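Local coordinates for metallophosphoesterase TT1561-like domain-containing protein (Aquifex aeolicus, PDB 2YVT) that is of uncharacterised function but, as a member of the calcineurin-like metallophosphoesterase superfamily, probably hydrolyses phosphoester bonds with the help of bound metal ions, at residues E214-H225 / L247-L256. Residues are numbered along the deposited sequence; the frame is centred on the assembly and turned at random.
Sequences EVAIVGHVGKGH and LDLTQHKIKL
E214 sends CG anti to its own nitrogen (chi1 -168°) and stays extended beyond it, which carries the carboxylate out to the H252 ring; H252 brings its ring there with CG anti to the carbonyl carbon (chi1 -83°). Carboxylate and ring lie nearly coplanar, 16° apart, and E214 OE2 comes in at the ring edge, near its plane. Its 2.6 Å to H252 CE1 is improbably short, so the detail at this end of the ring is doubtful. The polar partner of E214 OE2 is R175, whose NH2 forms a salt bridge with it and also hydrogen-bonds L249 O. Further in, V215 meets two leucines, one with each methyl: V215 CG1 reaches tip to tip to L247 CD2 at 3.9 Å, while V215 CG2 touches L249 CD2. I217 CD1 extends this row to L247 CD2. These apolar contacts join the two facing beta-sheets of the metallophosphoesterase sandwich: 215-218 and 224-228 belong to one, and the hairpin of 243-248 and 253-258 supplies the last two strands of the other, 253-258 outermost. The hairpin turn contains a G1 bulge, H252 and K253 both opposite D248, and an Asx turn in which D248 OD1 accepts from T250 N (2.9 Å). Where strand 224-228 faces strand 253-258, I254 CG2 sits over one face of the H225 ring, 4.1 Å from H225 CG. L256 CD1 lies oblique to that ring near ND1, and L256 CD2 sits against the G224 backbone, a tight 3.3 Å from G224 CA.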
# COMPACT_ATOMS: atom_id res chain seq x y z
N GLU A 214 -9.06 8.85 -10.74
CA GLU A 214 -9.99 7.91 -11.39
C GLU A 214 -10.21 6.68 -10.52
O GLU A 214 -11.34 6.21 -10.37
CB GLU A 214 -9.44 7.48 -12.74
CG GLU A 214 -10.46 6.74 -13.59
CD GLU A 214 -9.91 6.37 -14.94
OE1 GLU A 214 -9.16 7.18 -15.52
OE2 GLU A 214 -10.21 5.26 -15.42
N VAL A 215 -9.12 6.16 -9.96
CA VAL A 215 -9.14 4.93 -9.18
C VAL A 215 -8.24 5.12 -7.96
O VAL A 215 -7.19 5.78 -8.04
CB VAL A 215 -8.63 3.72 -10.01
CG1 VAL A 215 -8.58 2.44 -9.17
CG2 VAL A 215 -9.48 3.51 -11.26
N ALA A 216 -8.67 4.57 -6.84
CA ALA A 216 -7.82 4.49 -5.66
C ALA A 216 -7.76 3.04 -5.19
O ALA A 216 -8.80 2.40 -5.02
CB ALA A 216 -8.34 5.41 -4.54
N ILE A 217 -6.55 2.53 -5.02
CA ILE A 217 -6.34 1.18 -4.50
C ILE A 217 -5.85 1.33 -3.07
O ILE A 217 -4.92 2.08 -2.81
CB ILE A 217 -5.32 0.40 -5.36
CG1 ILE A 217 -5.83 0.26 -6.80
CG2 ILE A 217 -5.03 -0.97 -4.73
CD1 ILE A 217 -4.78 -0.21 -7.81
N VAL A 218 -6.50 0.65 -2.13
CA VAL A 218 -6.28 0.92 -0.70
C VAL A 218 -6.10 -0.36 0.12
O VAL A 218 -6.48 -1.44 -0.34
CB VAL A 218 -7.40 1.83 -0.10
CG1 VAL A 218 -7.42 3.22 -0.79
CG2 VAL A 218 -8.77 1.15 -0.22
N GLY A 219 -5.55 -0.23 1.32
CA GLY A 219 -5.19 -1.39 2.14
C GLY A 219 -5.74 -1.38 3.56
O GLY A 219 -6.94 -1.18 3.78
N HIS A 220 -4.85 -1.58 4.54
CA HIS A 220 -5.24 -1.62 5.96
C HIS A 220 -6.44 -2.57 6.14
O HIS A 220 -6.41 -3.69 5.61
CB HIS A 220 -5.47 -0.19 6.50
CG HIS A 220 -5.51 -0.08 7.99
ND1 HIS A 220 -4.95 -1.02 8.84
CD2 HIS A 220 -6.03 0.88 8.78
CE1 HIS A 220 -5.14 -0.63 10.10
NE2 HIS A 220 -5.79 0.52 10.09
N VAL A 221 -7.48 -2.12 6.83
CA VAL A 221 -8.68 -2.93 7.04
C VAL A 221 -9.75 -2.57 6.02
O VAL A 221 -10.04 -1.38 5.79
CB VAL A 221 -9.22 -2.74 8.48
CG1 VAL A 221 -10.62 -3.34 8.63
CG2 VAL A 221 -8.25 -3.35 9.48
N GLY A 222 -10.33 -3.59 5.40
CA GLY A 222 -11.45 -3.40 4.48
C GLY A 222 -11.42 -4.35 3.30
O GLY A 222 -10.42 -5.03 3.05
N LYS A 223 -12.54 -4.40 2.58
CA LYS A 223 -12.66 -5.22 1.38
C LYS A 223 -13.87 -4.77 0.60
O LYS A 223 -14.98 -4.72 1.14
CB LYS A 223 -12.82 -6.71 1.72
CG LYS A 223 -12.99 -7.60 0.47
CD LYS A 223 -13.13 -9.07 0.83
CE LYS A 223 -14.38 -9.34 1.65
NZ LYS A 223 -15.64 -9.23 0.85
N GLY A 224 -13.67 -4.46 -0.67
CA GLY A 224 -14.79 -4.09 -1.52
C GLY A 224 -14.40 -3.09 -2.57
O GLY A 224 -13.23 -2.76 -2.73
N HIS A 225 -15.40 -2.62 -3.30
CA HIS A 225 -15.21 -1.53 -4.23
C HIS A 225 -16.46 -0.66 -4.21
O HIS A 225 -17.59 -1.17 -4.09
CB HIS A 225 -14.87 -2.03 -5.64
CG HIS A 225 -15.99 -2.75 -6.31
ND1 HIS A 225 -16.26 -4.08 -6.07
CD2 HIS A 225 -16.91 -2.33 -7.21
CE1 HIS A 225 -17.30 -4.45 -6.80
NE2 HIS A 225 -17.72 -3.40 -7.49
N LEU A 247 -8.33 -5.62 -11.78
CA LEU A 247 -8.93 -4.44 -12.37
C LEU A 247 -8.59 -4.37 -13.85
O LEU A 247 -7.46 -4.65 -14.24
CB LEU A 247 -8.43 -3.16 -11.68
CG LEU A 247 -8.54 -2.90 -10.16
CD1 LEU A 247 -7.57 -3.73 -9.33
CD2 LEU A 247 -8.30 -1.43 -9.89
N ASP A 248 -9.57 -4.04 -14.68
CA ASP A 248 -9.32 -3.67 -16.05
C ASP A 248 -9.63 -2.18 -16.18
O ASP A 248 -10.79 -1.78 -16.15
CB ASP A 248 -10.17 -4.50 -17.01
CG ASP A 248 -9.83 -4.24 -18.47
OD1 ASP A 248 -9.38 -3.12 -18.78
OD2 ASP A 248 -9.99 -5.17 -19.30
N LEU A 249 -8.59 -1.36 -16.30
CA LEU A 249 -8.75 0.09 -16.34
C LEU A 249 -9.32 0.59 -17.65
O LEU A 249 -9.83 1.71 -17.72
CB LEU A 249 -7.41 0.79 -16.05
CG LEU A 249 -6.72 0.43 -14.73
CD1 LEU A 249 -5.48 1.31 -14.56
CD2 LEU A 249 -7.66 0.57 -13.55
N THR A 250 -9.23 -0.23 -18.69
CA THR A 250 -9.74 0.17 -20.00
C THR A 250 -11.27 0.13 -20.02
O THR A 250 -11.91 1.09 -20.47
CB THR A 250 -9.15 -0.69 -21.12
OG1 THR A 250 -7.73 -0.56 -21.10
CG2 THR A 250 -9.68 -0.25 -22.49
N GLN A 251 -11.83 -0.96 -19.51
CA GLN A 251 -13.28 -1.13 -19.50
C GLN A 251 -13.90 -0.93 -18.12
O GLN A 251 -15.11 -1.10 -17.97
CB GLN A 251 -13.66 -2.49 -20.07
CG GLN A 251 -13.46 -2.57 -21.57
CD GLN A 251 -14.31 -3.65 -22.20
OE1 GLN A 251 -13.95 -4.83 -22.16
NE2 GLN A 251 -15.43 -3.25 -22.80
N HIS A 252 -13.09 -0.55 -17.14
CA HIS A 252 -13.55 -0.36 -15.76
C HIS A 252 -14.26 -1.60 -15.20
O HIS A 252 -15.31 -1.51 -14.56
CB HIS A 252 -14.42 0.90 -15.62
CG HIS A 252 -13.62 2.16 -15.46
ND1 HIS A 252 -12.95 2.75 -16.50
CD2 HIS A 252 -13.38 2.93 -14.37
CE1 HIS A 252 -12.33 3.83 -16.07
NE2 HIS A 252 -12.57 3.96 -14.77
N LYS A 253 -13.66 -2.76 -15.45
CA LYS A 253 -14.11 -4.01 -14.85
C LYS A 253 -13.35 -4.19 -13.54
O LYS A 253 -12.12 -4.12 -13.52
CB LYS A 253 -13.84 -5.18 -15.80
CG LYS A 253 -14.61 -5.13 -17.12
CD LYS A 253 -14.41 -6.41 -17.92
CE LYS A 253 -15.07 -6.33 -19.28
NZ LYS A 253 -14.84 -7.56 -20.09
N ILE A 254 -14.08 -4.41 -12.44
CA ILE A 254 -13.45 -4.64 -11.14
C ILE A 254 -13.95 -5.96 -10.57
O ILE A 254 -15.16 -6.17 -10.47
CB ILE A 254 -13.76 -3.51 -10.11
CG1 ILE A 254 -13.68 -2.10 -10.73
CG2 ILE A 254 -12.87 -3.67 -8.86
CD1 ILE A 254 -12.29 -1.65 -11.19
N LYS A 255 -13.02 -6.84 -10.21
CA LYS A 255 -13.36 -8.13 -9.63
C LYS A 255 -12.59 -8.34 -8.34
O LYS A 255 -11.38 -8.17 -8.30
CB LYS A 255 -13.04 -9.27 -10.61
CG LYS A 255 -13.81 -9.23 -11.93
CD LYS A 255 -13.30 -10.30 -12.89
CE LYS A 255 -14.14 -10.40 -14.16
NZ LYS A 255 -15.50 -10.95 -13.90
N LEU A 256 -13.31 -8.70 -7.28
CA LEU A 256 -12.66 -9.12 -6.04
C LEU A 256 -12.69 -10.63 -6.00
O LEU A 256 -13.77 -11.23 -5.99
CB LEU A 256 -13.35 -8.50 -4.83
CG LEU A 256 -12.84 -7.11 -4.40
CD1 LEU A 256 -12.70 -6.13 -5.56
CD2 LEU A 256 -13.77 -6.58 -3.36